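Local coordinates for protein beta-porphyranase A (Bacteroides plebeius, PDB 4AW7) that hydrolyses the red-algal polysaccharide porphyran, cutting the bond between beta-D-galactose and alpha-L-galactose-6-sulfate to release mostly disaccharides, at residues Phe317-Ala322 against Tyr335-Phe340; Lys321-Ile326 against Leu348-Trp353. One frame throughout, in Å; residues are numbered along the deposited sequence.

Interaction 1. Residues Phe317-Ala322 against Tyr335-Phe340. With L6S (6-O-sulfo-alpha-L-galactopyranose), chain B; GLA (alpha-D-galactopyranose), chain C; GAL (beta-D-galactopyranose), chain D.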
loop_
_atom_site.group_PDB
_atom_site.type_symbol
_atom_site.label_atom_id
_atom_site.label_comp_id
_atom_site.label_asym_id
_atom_site.label_seq_id
_atom_site.Cartn_x
_atom_site.Cartn_y
_atom_site.Cartn_z
ATOM N N PHE A 317 -5.848 8.185 1.258
ATOM C CA PHE A 317 -7.146 8.482 1.839
ATOM C C PHE A 317 -7.388 9.977 1.944
ATOM O O PHE A 317 -7.284 10.572 3.024
ATOM C CB PHE A 317 -7.390 7.723 3.145
ATOM C CG PHE A 317 -8.837 7.695 3.527
ATOM C CD1 PHE A 317 -9.705 6.860 2.842
ATOM C CD2 PHE A 317 -9.340 8.468 4.562
ATOM C CE1 PHE A 317 -11.022 6.768 3.200
ATOM C CE2 PHE A 317 -10.676 8.347 4.911
ATOM C CZ PHE A 317 -11.490 7.544 4.230
ATOM N N VAL A 318 -7.689 10.552 0.790
ATOM C CA VAL A 318 -8.056 11.943 0.594
ATOM C C VAL A 318 -9.113 11.850 -0.517
ATOM O O VAL A 318 -8.879 11.193 -1.551
ATOM C CB VAL A 318 -6.872 12.839 0.202
ATOM C CG1 VAL A 318 -5.927 12.182 -0.815
ATOM C CG2 VAL A 318 -7.384 14.206 -0.329
ATOM N N SER A 319 -10.288 12.431 -0.287
ATOM C CA SER A 319 -11.412 12.221 -1.154
ATOM C C SER A 319 -11.740 13.401 -2.057
ATOM O O SER A 319 -11.055 13.624 -3.054
ATOM C CB SER A 319 -12.596 11.693 -0.365
ATOM O OG SER A 319 -13.003 12.633 0.610
ATOM N N ASP A 320 -12.823 14.116 -1.750
ATOM C CA ASP A 320 -13.450 14.991 -2.717
ATOM C C ASP A 320 -14.229 16.070 -1.975
ATOM O O ASP A 320 -13.742 16.614 -0.952
ATOM C CB ASP A 320 -14.227 14.151 -3.728
ATOM C CG ASP A 320 -15.172 13.162 -3.075
ATOM O OD1 ASP A 320 -15.685 13.453 -1.980
ATOM O OD2 ASP A 320 -15.421 12.100 -3.699
ATOM N N LYS A 321 -15.420 16.434 -2.446
ATOM C CA LYS A 321 -16.236 17.391 -1.691
ATOM C C LYS A 321 -16.953 16.745 -0.520
ATOM O O LYS A 321 -17.431 17.431 0.366
ATOM C CB LYS A 321 -17.272 18.012 -2.637
ATOM C CG LYS A 321 -16.659 18.902 -3.677
ATOM C CD LYS A 321 -17.690 19.502 -4.661
ATOM C CE LYS A 321 -17.053 20.421 -5.628
ATOM N NZ LYS A 321 -17.954 20.937 -6.648
ATOM N N ALA A 322 -17.086 15.423 -0.555
ATOM C CA ALA A 322 -17.736 14.636 0.508
ATOM C C ALA A 322 -19.000 15.307 1.049
ATOM O O ALA A 322 -19.200 15.498 2.259
ATOM C CB ALA A 322 -16.739 14.287 1.639
ATOM N N TYR A 335 -16.076 16.404 6.056
ATOM C CA TYR A 335 -15.402 15.183 6.517
ATOM C C TYR A 335 -13.891 15.415 6.501
ATOM O O TYR A 335 -13.370 16.062 5.612
ATOM C CB TYR A 335 -15.766 14.031 5.591
ATOM C CG TYR A 335 -15.245 12.689 5.984
ATOM C CD1 TYR A 335 -15.453 12.165 7.249
ATOM C CD2 TYR A 335 -14.601 11.890 5.058
ATOM C CE1 TYR A 335 -14.995 10.882 7.585
ATOM C CE2 TYR A 335 -14.137 10.620 5.382
ATOM C CZ TYR A 335 -14.330 10.111 6.640
ATOM O OH TYR A 335 -13.871 8.845 6.921
ATOM N N SER A 336 -13.208 14.830 7.487
ATOM C CA SER A 336 -11.761 14.983 7.626
ATOM C C SER A 336 -10.978 14.655 6.368
ATOM O O SER A 336 -9.956 15.278 6.108
ATOM C CB SER A 336 -11.227 14.178 8.807
ATOM O OG SER A 336 -11.409 12.792 8.631
ATOM N N ALA A 337 -11.428 13.666 5.595
ATOM C CA ALA A 337 -10.675 13.242 4.403
ATOM C C ALA A 337 -10.917 14.140 3.183
ATOM O O ALA A 337 -10.255 13.937 2.156
ATOM C CB ALA A 337 -11.005 11.780 4.072
ATOM N N ALA A 338 -11.850 15.098 3.262
ATOM C CA ALA A 338 -12.199 15.910 2.117
ATOM C C ALA A 338 -10.982 16.597 1.504
ATOM O O ALA A 338 -10.071 16.998 2.208
ATOM C CB ALA A 338 -13.273 16.941 2.512
ATOM N N LEU A 339 -11.075 16.810 0.193
ATOM C CA LEU A 339 -10.102 17.553 -0.609
ATOM C C LEU A 339 -10.550 18.999 -0.895
ATOM O O LEU A 339 -9.721 19.881 -1.070
ATOM C CB LEU A 339 -9.870 16.786 -1.904
ATOM C CG LEU A 339 -8.891 17.379 -2.904
ATOM C CD1 LEU A 339 -7.486 17.534 -2.324
ATOM C CD2 LEU A 339 -8.930 16.535 -4.202
ATOM N N PHE A 340 -11.863 19.192 -1.010
ATOM C CA PHE A 340 -12.488 20.504 -1.282
ATOM C C PHE A 340 -13.383 20.863 -0.105
ATOM O O PHE A 340 -14.116 20.012 0.397
ATOM C CB PHE A 340 -13.335 20.462 -2.554
ATOM C CG PHE A 340 -12.563 20.375 -3.842
ATOM C CD1 PHE A 340 -12.158 19.149 -4.373
ATOM C CD2 PHE A 340 -12.239 21.529 -4.531
ATOM C CE1 PHE A 340 -11.464 19.110 -5.591
ATOM C CE2 PHE A 340 -11.584 21.487 -5.734
ATOM C CZ PHE A 340 -11.167 20.288 -6.250
HETATM O O1S L6S B . -14.371 9.120 0.527
HETATM O O2S L6S B . -14.925 11.080 1.902
HETATM O O3S L6S B . -16.671 9.547 1.106
HETATM C C1 L6S B . -14.868 4.669 4.970
HETATM C C2 L6S B . -16.324 4.598 5.368
HETATM C C3 L6S B . -16.823 6.006 5.732
HETATM C C4 L6S B . -16.613 6.952 4.489
HETATM C C5 L6S B . -15.131 6.906 4.099
HETATM C C6 L6S B . -14.948 7.524 2.695
HETATM O O2 L6S B . -16.534 3.653 6.436
HETATM O O3 L6S B . -18.203 5.999 6.128
HETATM O O4 L6S B . -17.443 6.470 3.420
HETATM O O5 L6S B . -14.608 5.583 3.932
HETATM O O6 L6S B . -15.096 8.931 2.804
HETATM S S1 L6S B . -15.245 9.720 1.501
HETATM C C1 GLA C . -11.337 2.969 7.534
HETATM C C2 GLA C . -12.707 3.282 6.903
HETATM C C3 GLA C . -12.797 4.738 6.483
HETATM C C4 GLA C . -12.290 5.672 7.553
HETATM C C5 GLA C . -10.867 5.253 7.962
HETATM C C6 GLA C . -10.211 6.383 8.838
HETATM O O1 GLA C . -10.297 2.782 6.672
HETATM O O2 GLA C . -12.958 2.368 5.788
HETATM O O3 GLA C . -14.126 5.135 6.273
HETATM O O4 GLA C . -13.172 5.642 8.692
HETATM O O5 GLA C . -11.015 3.886 8.563
HETATM O O6 GLA C . -9.477 7.311 7.925
HETATM C C1 GAL D . -11.337 2.969 7.534
HETATM C C2 GAL D . -12.707 3.282 6.903
HETATM C C3 GAL D . -12.797 4.738 6.483
HETATM C C4 GAL D . -12.290 5.672 7.553
HETATM C C5 GAL D . -10.867 5.253 7.962
HETATM C C6 GAL D . -10.211 6.383 8.838
HETATM O O1 GAL D . -11.356 1.548 7.959
HETATM O O2 GAL D . -12.958 2.368 5.788
HETATM O O3 GAL D . -14.126 5.135 6.273
HETATM O O4 GAL D . -13.172 5.642 8.692
HETATM O O5 GAL D . -11.015 3.886 8.563
HETATM O O6 GAL D . -9.477 7.311 7.925
HETATM O O HOH W 1 -16.248 19.278 1.929
HETATM O O HOH W 2 -17.244 16.977 3.530
#

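Interaction 2. Residues Lys321-Ile326 against Leu348-Trp353. With GAL (beta-D-galactopyranose), chain E; L6S (6-O-sulfo-alpha-L-galactopyranose), chain B.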
loop_
_atom_site.group_PDB
_atom_site.type_symbol
_atom_site.label_atom_id
_atom_site.label_comp_id
_atom_site.label_asym_id
_atom_site.label_seq_id
_atom_site.Cartn_x
_atom_site.Cartn_y
_atom_site.Cartn_z
ATOM N N LYS A 321 -15.420 16.434 -2.446
ATOM C CA LYS A 321 -16.236 17.391 -1.691
ATOM C C LYS A 321 -16.953 16.745 -0.520
ATOM O O LYS A 321 -17.431 17.431 0.366
ATOM C CB LYS A 321 -17.272 18.012 -2.637
ATOM C CG LYS A 321 -16.659 18.902 -3.677
ATOM C CD LYS A 321 -17.690 19.502 -4.661
ATOM C CE LYS A 321 -17.053 20.421 -5.628
ATOM N NZ LYS A 321 -17.954 20.937 -6.648
ATOM N N ALA A 322 -17.086 15.423 -0.555
ATOM C CA ALA A 322 -17.736 14.636 0.508
ATOM C C ALA A 322 -19.000 15.307 1.049
ATOM O O ALA A 322 -19.200 15.498 2.259
ATOM C CB ALA A 322 -16.739 14.287 1.639
ATOM N N GLU A 323 -19.891 15.634 0.116
ATOM C CA GLU A 323 -21.063 16.463 0.478
ATOM C C GLU A 323 -21.992 15.754 1.417
ATOM O O GLU A 323 -22.707 16.416 2.165
ATOM C CB GLU A 323 -21.833 16.922 -0.769
ATOM C CG GLU A 323 -20.997 17.782 -1.652
ATOM C CD GLU A 323 -21.711 18.389 -2.808
ATOM O OE1 GLU A 323 -22.710 19.065 -2.545
ATOM O OE2 GLU A 323 -21.226 18.208 -3.953
ATOM N N TRP A 324 -22.021 14.428 1.342
ATOM C CA TRP A 324 -22.821 13.595 2.245
ATOM C C TRP A 324 -22.591 13.923 3.729
ATOM O O TRP A 324 -23.489 13.678 4.555
ATOM C CB TRP A 324 -22.547 12.091 1.969
ATOM C CG TRP A 324 -21.092 11.733 2.121
ATOM C CD1 TRP A 324 -20.148 11.720 1.129
ATOM C CD2 TRP A 324 -20.398 11.442 3.340
ATOM N NE1 TRP A 324 -18.930 11.417 1.651
ATOM C CE2 TRP A 324 -19.038 11.223 3.001
ATOM C CE3 TRP A 324 -20.787 11.315 4.678
ATOM C CZ2 TRP A 324 -18.084 10.903 3.941
ATOM C CZ3 TRP A 324 -19.832 10.988 5.617
ATOM C CH2 TRP A 324 -18.484 10.820 5.255
ATOM N N HIS A 325 -21.425 14.456 4.086
ATOM C CA HIS A 325 -21.097 14.738 5.491
ATOM C C HIS A 325 -21.673 16.070 5.960
ATOM O O HIS A 325 -21.753 16.331 7.174
ATOM C CB HIS A 325 -19.572 14.776 5.691
ATOM C CG HIS A 325 -19.123 14.813 7.131
ATOM N ND1 HIS A 325 -18.960 15.980 7.849
ATOM C CD2 HIS A 325 -18.699 13.818 7.943
ATOM C CE1 HIS A 325 -18.495 15.698 9.057
ATOM N NE2 HIS A 325 -18.350 14.388 9.146
ATOM N N ILE A 326 -21.973 16.943 4.998
ATOM C CA ILE A 326 -22.224 18.357 5.297
ATOM C C ILE A 326 -23.719 18.513 5.618
ATOM O O ILE A 326 -24.521 18.803 4.745
ATOM C CB ILE A 326 -21.791 19.282 4.146
ATOM C CG1 ILE A 326 -20.336 19.024 3.749
ATOM C CG2 ILE A 326 -21.975 20.745 4.545
ATOM C CD1 ILE A 326 -19.877 19.767 2.571
ATOM N N LEU A 348 -24.942 24.765 -0.484
ATOM C CA LEU A 348 -24.103 23.870 -1.276
ATOM C C LEU A 348 -24.378 23.958 -2.771
ATOM O O LEU A 348 -23.500 23.672 -3.582
ATOM C CB LEU A 348 -24.250 22.426 -0.798
ATOM C CG LEU A 348 -23.723 22.168 0.612
ATOM C CD1 LEU A 348 -23.944 20.709 0.972
ATOM C CD2 LEU A 348 -22.229 22.565 0.750
ATOM N N LYS A 349 -25.589 24.382 -3.132
ATOM C CA LYS A 349 -25.968 24.529 -4.538
ATOM C C LYS A 349 -25.164 25.633 -5.224
ATOM O O LYS A 349 -24.775 25.494 -6.384
ATOM C CB LYS A 349 -27.469 24.831 -4.640
ATOM N N ASN A 350 -24.892 26.717 -4.504
ATOM C CA ASN A 350 -24.253 27.895 -5.095
ATOM C C ASN A 350 -22.832 28.199 -4.643
ATOM O O ASN A 350 -22.167 29.059 -5.234
ATOM C CB ASN A 350 -25.123 29.138 -4.835
ATOM C CG ASN A 350 -26.522 29.004 -5.407
ATOM O OD1 ASN A 350 -27.511 29.034 -4.669
ATOM N ND2 ASN A 350 -26.612 28.832 -6.723
ATOM N N THR A 351 -22.360 27.512 -3.600
ATOM C CA THR A 351 -21.075 27.872 -2.993
ATOM C C THR A 351 -19.904 27.650 -3.940
ATOM O O THR A 351 -19.943 26.763 -4.782
ATOM C CB THR A 351 -20.818 27.098 -1.660
ATOM O OG1 THR A 351 -19.652 27.617 -1.001
ATOM C CG2 THR A 351 -20.694 25.597 -1.883
ATOM N N THR A 352 -18.882 28.484 -3.812
ATOM C CA THR A 352 -17.584 28.157 -4.380
ATOM C C THR A 352 -16.895 27.122 -3.447
ATOM O O THR A 352 -17.223 26.996 -2.284
ATOM C CB THR A 352 -16.696 29.406 -4.552
ATOM O OG1 THR A 352 -16.654 30.120 -3.324
ATOM C CG2 THR A 352 -17.221 30.339 -5.660
ATOM N N TRP A 353 -15.927 26.415 -4.011
ATOM C CA TRP A 353 -15.222 25.341 -3.316
ATOM C C TRP A 353 -13.742 25.607 -3.350
ATOM O O TRP A 353 -13.205 26.013 -4.382
ATOM C CB TRP A 353 -15.501 23.993 -3.986
ATOM C CG TRP A 353 -16.932 23.557 -3.855
ATOM C CD1 TRP A 353 -17.977 23.922 -4.673
ATOM C CD2 TRP A 353 -17.496 22.738 -2.835
ATOM N NE1 TRP A 353 -19.137 23.342 -4.250
ATOM C CE2 TRP A 353 -18.880 22.610 -3.120
ATOM C CE3 TRP A 353 -16.966 22.022 -1.748
ATOM C CZ2 TRP A 353 -19.719 21.841 -2.354
ATOM C CZ3 TRP A 353 -17.825 21.262 -0.985
ATOM C CH2 TRP A 353 -19.193 21.199 -1.276
HETATM C C1 GAL E . -18.538 7.312 3.103
HETATM C C2 GAL E . -18.957 6.990 1.682
HETATM C C3 GAL E . -20.207 7.821 1.394
HETATM C C4 GAL E . -21.328 7.485 2.388
HETATM C C5 GAL E . -20.748 7.681 3.784
HETATM C C6 GAL E . -21.755 7.341 4.859
HETATM O O2 GAL E . -17.917 7.240 0.734
HETATM O O3 GAL E . -20.579 7.516 0.067
HETATM O O4 GAL E . -21.769 6.129 2.227
HETATM O O5 GAL E . -19.576 6.876 3.954
HETATM O O6 GAL E . -21.161 7.525 6.119
HETATM O O1S L6S B . -14.371 9.120 0.527
HETATM O O2S L6S B . -14.925 11.080 1.902
HETATM O O3S L6S B . -16.671 9.547 1.106
HETATM C C1 L6S B . -14.868 4.669 4.970
HETATM C C2 L6S B . -16.324 4.598 5.368
HETATM C C3 L6S B . -16.823 6.006 5.732
HETATM C C4 L6S B . -16.613 6.952 4.489
HETATM C C5 L6S B . -15.131 6.906 4.099
HETATM C C6 L6S B . -14.948 7.524 2.695
HETATM O O2 L6S B . -16.534 3.653 6.436
HETATM O O3 L6S B . -18.203 5.999 6.128
HETATM O O4 L6S B . -17.443 6.470 3.420
HETATM O O5 L6S B . -14.608 5.583 3.932
HETATM O O6 L6S B . -15.096 8.931 2.804
HETATM S S1 L6S B . -15.245 9.720 1.501
#

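Interaction 1. Residues Phe317-Ala322 against Tyr335-Phe340
Ser319 and Ala337 show how one loop can be bound to itself by its backbone while its side chains grip a ligand. The N-H of Ser319 gives Ala337 O a nearly straight bond of 2.9 Å. At the next residue, the carbonyl oxygen of Asp320 is gripped twice: Leu339 N lies in the carbonyl plane on a lone pair, 2.9 Å from Asp320 O, and Phe340 N reaches the same oxygen from above that plane. This closely packed half is finished by hydrocarbon, with Val318 CG2 3.9 Å from Leu339 CD1 and the ring of Phe340 covered by helix 54-63. An Asx turn, closed by Ala322 N and Asp320 OD1, bends the chain, and the other carboxylate oxygen, OD2, is held by Ser48 and Ser50. Packing is looser around this turn, where water 1 sits between the carbonyl oxygens of Lys321 and Phe340, and water 2 joins Ala322 O to Tyr335 N. On the substrate side, Ala337 CB lies 3.5 Å from Phe317 CE2, and the hydroxyl of Tyr335 meets the edge of the Phe317 ring. Standing between its own backbone N and carbonyl carbon (chi1 62°), the Ser319 hydroxyl donates to sulfate oxygen O2S of the sulfated galactose over 2.8 Å. The Tyr335 ring flanks the same sugar obliquely, its CE2 3.2 Å from the ester oxygen O6. Phe317 and Tyr335 also border the galactose at subsite -1; the arrangement is that of a sulfate-recognising glycan pocket beside the cleavage point of a GH86 porphyranase.

Interaction 2. Residues Lys321-Ile326 against Leu348-Trp353
A cation-pi contact behind the glycan-binding loop joins these segments, in which Lys321 lies across the indole of Trp353. The lysine chain is fully extended beyond CG, and its methylenes run over one face of the ring system from the six-membered ring to the pyrrole ring. Lys321 CE stands 3.5 Å above the centroid of the five-membered ring of Trp353, and the ammonium NZ follows at 3.7 Å from that same centroid, 19° off the normal. Salt bridges to Asp53 and Asp55 fix the charged end, while Thr351 CG2 covers the opposite face of the indole. Glu323 crosses Trp353 at about a right angle, placing its CG 3.9 Å from CH2 of the indole. Ile326 CD1 comes to the rim of that ring near its plane, and Ile326 CG2 rests 4.1 Å from Leu348 CD1. On the other side of the short 3-10 turn 323-325, Trp324 lays one face against a galactose and makes a weak hydrogen bond from NE1 to sulfate oxygen O3S of the neighbouring sulfated galactose. The contact thus joins the turn to the start of strand 353-355, with Pro342 of strand 340-342 touching both Ile326 and Trp353.

Overall arrangement
Interactions 1 and 2 illustrate how overlapping parts of one loop can share a substrate. Their centres lie 11 Å apart, and Lys321 and Ala322 belong to both. They also touch directly: Tyr335 CD2 is 3.8 Å from Trp324 CZ2, and Phe340 CB is 4.0 Å from Trp353 CE3. The first of these junctions lines the pocket, where one sulfate is approached from 317-322 and from 321-326; the second lies on the side remote from the sugar. Interaction 1 is nearer catalysis, since the side chain of Phe317 is about 4 Å from that of Glu272, the probable nucleophile, whereas interaction 2 flanks neighbouring sugars through Trp324.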